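Local coordinates for protein probable zinc protease PqqL (Escherichia coli, PDB 6OFT) that probably works as a zinc-dependent endopeptidase of the M16 family in the periplasm, the present chain being the first half of the whole protein, at residues A[59-64]-A[70-75]; A[289-294]-A[298-303]; A[153-158]-A[245-250]. All coordinates share one frame; numbering follows the deposited sequence.

Interaction 1. Residues A[59-64]-A[70-75]; sequences MMFNGT and NKVIET
I73 lies obliquely against F61 where the loop after helix 52-59 meets the start of helix 71-77. From its CB, the ethyl branch turns back toward the loop. CG1 is anti to the carbonyl carbon (chi1 -67°). I73 CG1 passes 3.9 Å from F61 O, the carbonyl oxygen. The tip, I73 CD1, ends 3.9 Å from CD1 of the F61 ring. V72 comes in beside it. V72 CG1 is 4.5 Å from F61 CD1, and the other methyl, V72 CG2, is 4.1 Å from T64 CG2. The T64 and V72 side chains cross at about a right angle. T64 OG1 hydrogen-bonds to E119 OE1 and W67 N.

The loop follows the inverted zinc motif HxxEH of M16 peptidases, which here holds H54, E57 and H58, the predicted zinc ligands and proton acceptor. The F61 side chain is about 5 Å from that of E57. F83 meets the ring edge-to-face, and W120 packs on it too.

Two waters complete the contact. Water 1 is hydrogen-bonded to F61 O at 2.7 Å and accepts from I73 N at 3.0 Å. Water 2 joins N62 OD1 to N70 OD1. The amide nitrogen of N62 bonds H58 O and, weakly, E134, the third predicted zinc ligand.

Interaction 2. Residues A[289-294]-A[298-303]; sequences QRLQER and GELKTI
R294 O, a carbonyl oxygen near the end of helix 271-296, takes two weak bonds from the chain that follows. E299 N reaches R294 O at 3.0 Å, but the bond is strongly bent. L300 N is farther from R294 O, at 3.3 Å, and its bond is straighter, at 143°. The hydroxyl of S297 adds another weak bond. G298 has positive phi and ends the helix in a Schellman motif. Its backbone angles suit a residue without a CB.

The side chains of R294 and E299 cross obliquely beside this turn. R294 NE points to E299 OE1 at 3.5 Å, a weak bond and a long salt bridge. OE1 meets the guanidinium at its edge and in its plane, while the carboxylate stands nearly perpendicular, at 89°. E299 OE2 is bonded to S297. A serine in place of R294 would probably leave E299 OE1 without its charged partner and open a gap where the CG and CD methylenes had lain along E299 and reached L300.

The apolar part follows. L300 CD1 sits 3.7 Å from R294 CB. L291 CD1 touches both L300 CD1 and I303 CD1, each at 3.9 Å. L291 holds its CG anti to the backbone N (chi1 -172°), which carries the branch toward these two. I303 lies where the chain runs into strand 303-314. The polar bonds from R294 to E299 and L300 are each weak, which suggests that the turn is held by their number together with the leucine and isoleucine methyls.

Interaction 3. Residues A[153-158]-A[245-250]; sequences SQARRP and NIINDK
A155 and R156 of helix 148-160 rest on I247 of strand 242-248, an outermost strand of the five-stranded mixed sheet. This is helix-on-sheet packing within the M16 architecture. It joins the insulinase-family part of the chain to the part named the inactive M16 domain. Helix 153-158 and strand 245-248 run nearly antiparallel, at 169°, and the closest approach of their axes is 9.2 Å.

In the first shell, A155 CB meets I247 CG1 at 4.1 Å. Alanine is small, which probably allows this approach. I247 CD1 reaches R156 NH2, also at 4.1 Å, obliquely to the guanidinium. The two side chains cross at about a right angle.

The next shell sets these groups in place. R156 holds CG opposite its main-chain N (chi1 -171°) and bends at chi3, and its NE forms a salt bridge with E433 of the neighbouring strand 430-436. Backbone bonds to Q434 and V436 fix I247 in the sheet. D249 forms a salt bridge with R151, about one turn before A155 on the helix. F159 and T152 of the helix touch N245 and I247 in turn. N245 ND2 stands 3.5 Å from A155 O.

The three contacts do not touch one another. Interactions 1 and 2 lie on opposite sides of the chain's centre, about 40 Å apart at their nearest atoms. Interaction 3 is about 16 Å from interaction 2 and about 21 Å from interaction 1, again at the nearest atoms. Interaction 1 is mostly buried, beside the predicted zinc site, and combines apolar contacts with bridging waters. Interaction 2 is partly buried: a helix end closed by backbone bonds, with a long salt bridge and a cluster of methyls. Both join stretches close in sequence. Interaction 3 instead joins distant ones, partly buried, with no clear hydrogen bond between them. It uses edge strand 242-248, while interaction 2 leads into the other edge strand, 303-314.

Interaction 1. Residues A[59-64]-A[70-75]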
# COMPACT_ATOMS: atom_id res chain seq x y z
N MET A 59 -0.83 15.43 17.13
CA MET A 59 -0.66 15.82 18.53
C MET A 59 0.61 15.27 19.19
O MET A 59 0.98 15.75 20.26
CB MET A 59 -1.91 15.49 19.37
CG MET A 59 -3.14 16.35 19.08
SD MET A 59 -2.90 18.15 19.00
CE MET A 59 -2.10 18.47 20.63
N MET A 60 1.30 14.29 18.55
CA MET A 60 2.53 13.73 19.11
C MET A 60 3.68 14.73 19.05
O MET A 60 4.59 14.70 19.89
CB MET A 60 2.92 12.40 18.41
CG MET A 60 1.95 11.25 18.68
SD MET A 60 1.58 10.89 20.41
CE MET A 60 -0.05 11.60 20.52
N PHE A 61 3.60 15.66 18.10
CA PHE A 61 4.61 16.70 17.89
C PHE A 61 4.24 18.00 18.59
O PHE A 61 4.91 19.01 18.37
CB PHE A 61 4.82 16.91 16.38
CG PHE A 61 5.19 15.63 15.66
CD1 PHE A 61 6.51 15.20 15.62
CD2 PHE A 61 4.22 14.85 15.05
CE1 PHE A 61 6.85 14.01 14.96
CE2 PHE A 61 4.56 13.65 14.42
CZ PHE A 61 5.87 13.25 14.37
N ASN A 62 3.20 18.00 19.44
CA ASN A 62 2.78 19.24 20.09
C ASN A 62 2.67 19.17 21.63
O ASN A 62 2.03 20.03 22.23
CB ASN A 62 1.47 19.75 19.45
CG ASN A 62 1.70 20.23 18.04
OD1 ASN A 62 2.22 21.32 17.80
ND2 ASN A 62 1.36 19.39 17.07
N GLY A 63 3.35 18.22 22.25
CA GLY A 63 3.38 18.14 23.70
C GLY A 63 3.37 16.77 24.32
O GLY A 63 2.47 15.96 24.09
N THR A 64 4.37 16.52 25.16
CA THR A 64 4.48 15.30 25.97
C THR A 64 4.79 15.79 27.39
O THR A 64 5.01 16.99 27.57
CB THR A 64 5.55 14.29 25.45
OG1 THR A 64 6.87 14.75 25.77
CG2 THR A 64 5.41 13.95 23.95
N ASN A 70 6.25 23.09 21.83
CA ASN A 70 7.17 22.86 20.72
C ASN A 70 8.52 22.19 21.12
O ASN A 70 9.42 22.08 20.29
CB ASN A 70 7.44 24.20 20.01
CG ASN A 70 7.93 24.03 18.60
OD1 ASN A 70 7.39 23.26 17.81
ND2 ASN A 70 8.99 24.76 18.25
N LYS A 71 8.64 21.72 22.38
CA LYS A 71 9.91 21.15 22.86
C LYS A 71 10.33 19.84 22.16
O LYS A 71 11.53 19.61 22.07
CB LYS A 71 9.93 20.98 24.39
CG LYS A 71 9.90 22.31 25.15
CD LYS A 71 11.24 23.04 25.15
CE LYS A 71 11.16 24.38 25.83
NZ LYS A 71 12.21 25.31 25.33
N VAL A 72 9.40 19.01 21.65
CA VAL A 72 9.76 17.77 20.93
C VAL A 72 10.49 18.14 19.62
O VAL A 72 11.56 17.59 19.34
CB VAL A 72 8.55 16.79 20.71
CG1 VAL A 72 8.69 15.93 19.46
CG2 VAL A 72 8.36 15.89 21.93
N ILE A 73 9.95 19.13 18.90
CA ILE A 73 10.51 19.64 17.64
C ILE A 73 11.84 20.34 17.88
O ILE A 73 12.79 20.11 17.12
CB ILE A 73 9.47 20.49 16.88
CG1 ILE A 73 8.26 19.62 16.38
CG2 ILE A 73 10.09 21.34 15.76
CD1 ILE A 73 8.56 18.50 15.28
N GLU A 74 11.94 21.14 18.96
CA GLU A 74 13.16 21.85 19.35
C GLU A 74 14.25 20.85 19.74
O GLU A 74 15.43 21.12 19.48
CB GLU A 74 12.91 22.84 20.50
CG GLU A 74 12.08 24.06 20.10
CD GLU A 74 11.58 24.98 21.21
OE1 GLU A 74 12.12 24.90 22.34
OE2 GLU A 74 10.65 25.77 20.95
N THR A 75 13.87 19.71 20.36
CA THR A 75 14.84 18.68 20.74
C THR A 75 15.39 18.01 19.47
O THR A 75 16.61 17.84 19.35
CB THR A 75 14.25 17.68 21.75
OG1 THR A 75 13.80 18.40 22.90
CG2 THR A 75 15.25 16.61 22.18
O HOH W 1 7.13 19.80 19.68
O HOH W 2 5.09 21.87 17.62

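Interaction 2. Residues A[289-294]-A[298-303]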
# COMPACT_ATOMS: atom_id res chain seq x y z
N GLN A 289 3.38 -7.61 -20.74
CA GLN A 289 4.36 -8.14 -21.69
C GLN A 289 3.75 -8.12 -23.10
O GLN A 289 4.31 -7.46 -23.97
CB GLN A 289 4.82 -9.56 -21.26
CG GLN A 289 5.78 -10.26 -22.22
CD GLN A 289 6.42 -11.49 -21.60
OE1 GLN A 289 6.00 -12.63 -21.85
NE2 GLN A 289 7.46 -11.29 -20.80
N ARG A 290 2.58 -8.76 -23.29
CA ARG A 290 1.91 -8.81 -24.60
C ARG A 290 1.61 -7.43 -25.16
O ARG A 290 1.96 -7.18 -26.31
CB ARG A 290 0.66 -9.69 -24.59
CG ARG A 290 0.39 -10.24 -25.99
CD ARG A 290 -0.79 -11.15 -26.04
NE ARG A 290 -0.45 -12.51 -25.62
CZ ARG A 290 -1.34 -13.48 -25.52
NH1 ARG A 290 -2.62 -13.26 -25.83
NH2 ARG A 290 -0.97 -14.69 -25.13
N LEU A 291 1.03 -6.52 -24.36
CA LEU A 291 0.73 -5.16 -24.80
C LEU A 291 1.99 -4.40 -25.24
O LEU A 291 1.97 -3.75 -26.29
CB LEU A 291 -0.04 -4.37 -23.73
CG LEU A 291 -0.59 -2.99 -24.15
CD1 LEU A 291 -1.65 -3.11 -25.25
CD2 LEU A 291 -1.17 -2.26 -22.96
N GLN A 292 3.08 -4.49 -24.45
CA GLN A 292 4.35 -3.83 -24.75
C GLN A 292 5.02 -4.40 -26.00
O GLN A 292 5.66 -3.64 -26.72
CB GLN A 292 5.31 -3.88 -23.55
CG GLN A 292 4.99 -2.86 -22.46
CD GLN A 292 4.97 -1.43 -22.95
OE1 GLN A 292 3.92 -0.77 -22.98
NE2 GLN A 292 6.12 -0.91 -23.37
N GLU A 293 4.86 -5.71 -26.25
CA GLU A 293 5.40 -6.41 -27.42
C GLU A 293 4.67 -5.93 -28.68
O GLU A 293 5.31 -5.71 -29.71
CB GLU A 293 5.25 -7.93 -27.28
CG GLU A 293 6.19 -8.60 -26.28
CD GLU A 293 5.83 -10.02 -25.87
OE1 GLU A 293 4.63 -10.39 -25.91
OE2 GLU A 293 6.76 -10.77 -25.49
N ARG A 294 3.33 -5.77 -28.58
CA ARG A 294 2.48 -5.29 -29.68
C ARG A 294 2.76 -3.81 -30.00
O ARG A 294 2.78 -3.45 -31.17
CB ARG A 294 0.99 -5.51 -29.37
CG ARG A 294 0.57 -6.98 -29.42
CD ARG A 294 -0.93 -7.15 -29.44
NE ARG A 294 -1.31 -8.37 -30.16
CZ ARG A 294 -2.04 -9.36 -29.65
NH1 ARG A 294 -2.32 -10.43 -30.38
NH2 ARG A 294 -2.51 -9.27 -28.41
N GLY A 298 5.22 -2.31 -33.42
CA GLY A 298 4.52 -1.38 -34.31
C GLY A 298 3.07 -1.70 -34.61
O GLY A 298 2.44 -0.94 -35.35
N GLU A 299 2.53 -2.80 -34.05
CA GLU A 299 1.14 -3.23 -34.26
C GLU A 299 0.11 -2.24 -33.69
O GLU A 299 -0.98 -2.10 -34.27
CB GLU A 299 0.87 -4.61 -33.63
CG GLU A 299 1.67 -5.78 -34.16
CD GLU A 299 1.57 -7.02 -33.30
OE1 GLU A 299 0.43 -7.49 -33.05
OE2 GLU A 299 2.63 -7.53 -32.87
N LEU A 300 0.42 -1.59 -32.55
CA LEU A 300 -0.51 -0.68 -31.87
C LEU A 300 -0.02 0.77 -31.77
O LEU A 300 0.37 1.22 -30.69
CB LEU A 300 -0.88 -1.22 -30.47
CG LEU A 300 -1.90 -2.35 -30.42
CD1 LEU A 300 -1.80 -3.08 -29.10
CD2 LEU A 300 -3.31 -1.84 -30.64
N LYS A 301 -0.10 1.51 -32.88
CA LYS A 301 0.29 2.92 -32.87
C LYS A 301 -0.93 3.84 -32.71
O LYS A 301 -0.79 5.06 -32.55
CB LYS A 301 1.18 3.28 -34.07
CG LYS A 301 2.63 3.62 -33.68
CD LYS A 301 3.36 2.49 -32.90
CE LYS A 301 4.57 3.00 -32.15
NZ LYS A 301 4.96 2.08 -31.05
N THR A 302 -2.14 3.22 -32.66
CA THR A 302 -3.45 3.84 -32.45
C THR A 302 -3.67 4.17 -30.95
O THR A 302 -4.65 4.85 -30.62
CB THR A 302 -4.58 2.91 -32.96
OG1 THR A 302 -4.43 1.61 -32.39
CG2 THR A 302 -4.62 2.82 -34.49
N ILE A 303 -2.78 3.67 -30.06
CA ILE A 303 -2.79 3.86 -28.60
C ILE A 303 -1.40 4.32 -28.11
O ILE A 303 -0.40 4.07 -28.79
CB ILE A 303 -3.28 2.58 -27.85
CG1 ILE A 303 -2.35 1.37 -28.08
CG2 ILE A 303 -4.74 2.25 -28.19
CD1 ILE A 303 -2.33 0.35 -26.96

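Interaction 3. Residues A[153-158]-A[245-250]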
# COMPACT_ATOMS: atom_id res chain seq x y z
N SER A 153 -9.33 9.86 -7.44
CA SER A 153 -9.53 8.89 -6.36
C SER A 153 -10.91 9.01 -5.73
O SER A 153 -11.54 7.99 -5.48
CB SER A 153 -8.45 9.02 -5.28
OG SER A 153 -7.21 8.52 -5.74
N GLN A 154 -11.38 10.25 -5.48
CA GLN A 154 -12.73 10.49 -4.93
C GLN A 154 -13.83 9.98 -5.86
O GLN A 154 -14.80 9.38 -5.38
CB GLN A 154 -12.97 11.98 -4.64
CG GLN A 154 -12.22 12.52 -3.42
CD GLN A 154 -12.50 11.80 -2.13
OE1 GLN A 154 -11.60 11.19 -1.54
NE2 GLN A 154 -13.73 11.86 -1.65
N ALA A 155 -13.69 10.23 -7.19
CA ALA A 155 -14.65 9.79 -8.21
C ALA A 155 -14.68 8.25 -8.37
O ALA A 155 -15.75 7.68 -8.56
CB ALA A 155 -14.34 10.44 -9.55
N ARG A 156 -13.49 7.60 -8.30
CA ARG A 156 -13.33 6.15 -8.41
C ARG A 156 -13.79 5.42 -7.15
O ARG A 156 -14.22 4.27 -7.22
CB ARG A 156 -11.84 5.83 -8.65
CG ARG A 156 -11.53 4.36 -9.00
CD ARG A 156 -10.08 4.14 -9.38
NE ARG A 156 -9.77 4.77 -10.67
CZ ARG A 156 -8.77 5.62 -10.87
NH1 ARG A 156 -7.96 5.95 -9.87
NH2 ARG A 156 -8.58 6.15 -12.07
N ARG A 157 -13.63 6.09 -5.98
CA ARG A 157 -13.86 5.60 -4.62
C ARG A 157 -15.14 4.78 -4.43
O ARG A 157 -14.99 3.67 -3.91
CB ARG A 157 -13.83 6.76 -3.61
CG ARG A 157 -13.15 6.38 -2.34
CD ARG A 157 -12.89 7.58 -1.46
NE ARG A 157 -12.29 7.12 -0.21
CZ ARG A 157 -13.00 6.71 0.83
NH1 ARG A 157 -14.32 6.76 0.80
NH2 ARG A 157 -12.39 6.26 1.92
N PRO A 158 -16.37 5.25 -4.79
CA PRO A 158 -17.57 4.42 -4.54
C PRO A 158 -17.57 3.09 -5.29
O PRO A 158 -18.18 2.13 -4.82
CB PRO A 158 -18.72 5.33 -4.99
CG PRO A 158 -18.16 6.71 -4.93
CD PRO A 158 -16.76 6.55 -5.38
N ASN A 245 -18.24 4.01 -15.24
CA ASN A 245 -17.90 5.37 -14.82
C ASN A 245 -17.06 6.12 -15.85
O ASN A 245 -16.25 5.52 -16.55
CB ASN A 245 -17.11 5.35 -13.49
CG ASN A 245 -17.06 6.69 -12.79
OD1 ASN A 245 -17.88 7.57 -13.02
ND2 ASN A 245 -16.10 6.88 -11.92
N ILE A 246 -17.26 7.43 -15.94
CA ILE A 246 -16.46 8.31 -16.79
C ILE A 246 -15.96 9.41 -15.86
O ILE A 246 -16.77 10.05 -15.18
CB ILE A 246 -17.17 8.86 -18.07
CG1 ILE A 246 -17.65 7.71 -19.01
CG2 ILE A 246 -16.26 9.85 -18.84
CD1 ILE A 246 -18.77 8.18 -20.07
N ILE A 247 -14.62 9.55 -15.76
CA ILE A 247 -14.00 10.57 -14.92
C ILE A 247 -13.60 11.71 -15.83
O ILE A 247 -12.73 11.55 -16.68
CB ILE A 247 -12.80 10.04 -14.06
CG1 ILE A 247 -13.24 8.86 -13.17
CG2 ILE A 247 -12.19 11.19 -13.22
CD1 ILE A 247 -12.16 8.16 -12.46
N ASN A 248 -14.29 12.85 -15.67
CA ASN A 248 -14.01 14.03 -16.47
C ASN A 248 -13.27 15.06 -15.59
O ASN A 248 -13.86 15.62 -14.65
CB ASN A 248 -15.31 14.61 -17.06
CG ASN A 248 -15.12 15.61 -18.18
OD1 ASN A 248 -14.14 16.37 -18.24
ND2 ASN A 248 -16.07 15.63 -19.11
N ASP A 249 -11.97 15.26 -15.86
CA ASP A 249 -11.12 16.21 -15.14
C ASP A 249 -10.13 16.82 -16.11
O ASP A 249 -9.25 16.13 -16.63
CB ASP A 249 -10.41 15.56 -13.94
CG ASP A 249 -9.86 16.50 -12.87
OD1 ASP A 249 -9.90 16.13 -11.68
OD2 ASP A 249 -9.37 17.60 -13.23
N LYS A 250 -10.26 18.14 -16.35
CA LYS A 250 -9.44 18.91 -17.29
C LYS A 250 -7.96 18.93 -16.91
O LYS A 250 -7.12 19.09 -17.80
CB LYS A 250 -9.99 20.33 -17.48
CG LYS A 250 -11.46 20.37 -17.90
CD LYS A 250 -11.73 21.30 -19.08
CE LYS A 250 -13.20 21.46 -19.36
NZ LYS A 250 -13.84 20.20 -19.83